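Local coordinates for Glyoxalase/bleomycin resistance protein/dioxygenase (Catenulispora acidiphila, PDB 4N04), which belongs to the glyoxalase/bleomycin resistance/dioxygenase superfamily and may act as a dioxygenase, at residues Ala74-Ala79 against Val99-Pro104. The protein carries 1 engineered substitution. Sequence-based numbering, arbitrary orientation.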
loop_
_atom_site.group_PDB
_atom_site.type_symbol
_atom_site.label_atom_id
_atom_site.label_comp_id
_atom_site.label_asym_id
_atom_site.label_seq_id
_atom_site.Cartn_x
_atom_site.Cartn_y
_atom_site.Cartn_z
ATOM N N ALA A 74 -3.054 -10.910 -8.993
ATOM C CA ALA A 74 -2.909 -11.524 -7.679
ATOM C C ALA A 74 -3.133 -10.467 -6.615
ATOM O O ALA A 74 -3.890 -10.681 -5.665
ATOM C CB ALA A 74 -1.532 -12.147 -7.528
ATOM N N VAL A 75 -2.468 -9.327 -6.791
ATOM C CA VAL A 75 -2.645 -8.180 -5.912
ATOM C C VAL A 75 -4.128 -7.899 -5.793
ATOM O O VAL A 75 -4.663 -7.813 -4.695
ATOM C CB VAL A 75 -1.932 -6.920 -6.466
ATOM C CG1 VAL A 75 -2.250 -5.700 -5.610
ATOM C CG2 VAL A 75 -0.431 -7.145 -6.542
ATOM N N LEU A 76 -4.793 -7.798 -6.939
ATOM C CA LEU A 76 -6.219 -7.507 -6.972
ATOM C C LEU A 76 -7.070 -8.531 -6.207
ATOM O O LEU A 76 -7.743 -8.173 -5.236
ATOM C CB LEU A 76 -6.695 -7.366 -8.416
ATOM C CG LEU A 76 -6.475 -5.999 -9.061
ATOM C CD1 LEU A 76 -6.758 -6.050 -10.554
ATOM C CD2 LEU A 76 -7.367 -4.963 -8.410
ATOM N N SER A 77 -7.026 -9.795 -6.625
ATOM C CA SER A 77 -7.903 -10.817 -6.049
ATOM C C SER A 77 -7.611 -11.093 -4.576
ATOM O O SER A 77 -8.539 -11.199 -3.766
ATOM C CB SER A 77 -7.856 -12.119 -6.860
ATOM O OG SER A 77 -6.597 -12.761 -6.760
ATOM N N GLY A 78 -6.329 -11.208 -4.232
ATOM C CA GLY A 78 -5.918 -11.401 -2.851
ATOM C C GLY A 78 -6.434 -10.315 -1.925
ATOM O O GLY A 78 -6.904 -10.595 -0.824
ATOM N N ALA A 79 -6.353 -9.065 -2.372
ATOM C CA ALA A 79 -6.865 -7.944 -1.590
ATOM C C ALA A 79 -8.389 -8.002 -1.496
ATOM O O ALA A 79 -8.971 -7.590 -0.489
ATOM C CB ALA A 79 -6.404 -6.605 -2.188
ATOM N N VAL A 99 -4.140 0.231 -10.922
ATOM C CA VAL A 99 -5.283 0.270 -10.018
ATOM C C VAL A 99 -4.961 0.989 -8.718
ATOM O O VAL A 99 -3.900 0.796 -8.119
ATOM C CB VAL A 99 -5.971 -1.118 -9.803
ATOM C CG1 VAL A 99 -5.396 -2.191 -10.759
ATOM C CG2 VAL A 99 -5.916 -1.542 -8.365
ATOM N N THR A 100 -5.884 1.838 -8.294
ATOM C CA THR A 100 -5.620 2.702 -7.166
ATOM C C THR A 100 -6.449 2.352 -5.947
ATOM O O THR A 100 -7.666 2.225 -6.024
ATOM C CB THR A 100 -5.879 4.163 -7.530
ATOM O OG1 THR A 100 -5.097 4.507 -8.677
ATOM C CG2 THR A 100 -5.501 5.075 -6.368
ATOM N N TYR A 101 -5.779 2.221 -4.812
ATOM C CA TYR A 101 -6.468 2.018 -3.551
ATOM C C TYR A 101 -6.439 3.291 -2.734
ATOM O O TYR A 101 -5.465 4.048 -2.780
ATOM C CB TYR A 101 -5.805 0.891 -2.765
ATOM C CG TYR A 101 -5.995 -0.456 -3.400
ATOM C CD1 TYR A 101 -7.099 -1.247 -3.081
ATOM C CD2 TYR A 101 -5.091 -0.938 -4.339
ATOM C CE1 TYR A 101 -7.288 -2.493 -3.674
ATOM C CE2 TYR A 101 -5.276 -2.186 -4.939
ATOM C CZ TYR A 101 -6.374 -2.953 -4.598
ATOM O OH TYR A 101 -6.556 -4.186 -5.180
ATOM N N LEU A 102 -7.505 3.528 -1.983
ATOM C CA LEU A 102 -7.512 4.609 -1.016
ATOM C C LEU A 102 -7.503 4.025 0.390
ATOM O O LEU A 102 -8.396 3.257 0.738
ATOM C CB LEU A 102 -8.740 5.489 -1.217
ATOM C CG LEU A 102 -8.780 6.219 -2.555
ATOM C CD1 LEU A 102 -10.082 6.964 -2.725
ATOM C CD2 LEU A 102 -7.587 7.152 -2.707
ATOM N N ASP A 103 -6.492 4.382 1.190
ATOM C CA ASP A 103 -6.413 3.932 2.590
ATOM C C ASP A 103 -7.479 4.646 3.431
ATOM O O ASP A 103 -8.123 5.573 2.930
ATOM C CB ASP A 103 -4.966 4.036 3.153
ATOM C CG ASP A 103 -4.560 5.451 3.605
ATOM O OD1 ASP A 103 -5.365 6.407 3.598
ATOM O OD2 ASP A 103 -3.386 5.597 4.008
ATOM N N PRO A 104 -7.692 4.213 4.687
ATOM C CA PRO A 104 -8.737 4.848 5.511
ATOM C C PRO A 104 -8.675 6.381 5.609
ATOM O O PRO A 104 -9.707 7.015 5.796
ATOM C CB PRO A 104 -8.527 4.199 6.879
ATOM C CG PRO A 104 -8.062 2.823 6.541
ATOM C CD PRO A 104 -7.166 2.997 5.336
#
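Y101 reaches from strand 97-102 to helix 72-81 and meets L76, V75 and A79 there, joining the helix to a four-stranded mixed sheet of the vicinal oxygen chelate fold, which is built from βαβββ modules. The axes of segments 74-79 and 99-102 pass 10.9 Å apart at closest approach, their N-to-C directions 35° apart, a separation spanned by the long tyrosine side chain. From CB, the Y101 side chain sets out toward the helix, with CG anti to its own carbonyl carbon (chi1 -69°). The ring carries it across, and its CZ lies 4.4 Å from both A79 CB and L76 CD2, each methyl approaching the ring obliquely. At the tip, OH comes to 3.4 Å from L76 CD2 and 3.9 Å from A79 CB; V75 meets it through its backbone O, 4.1 Å from Y101 OH and too far for a hydrogen bond. The methyl of A79 is small enough to let the phenol come close to the helix backbone. L76 has the reach that A79 lacks: its CB does not point straight at the strand, but the branched end bends back to it, so that CD2 touches both Y101 and V99. Around this contact, W23 and L27 of helix 17-28 pack on Y101, while V75 also touches F111 of strand 108-113. The β-branched V99 is a compact partner, presenting CG2 tip to tip to L76 CD2 at 3.7 Å.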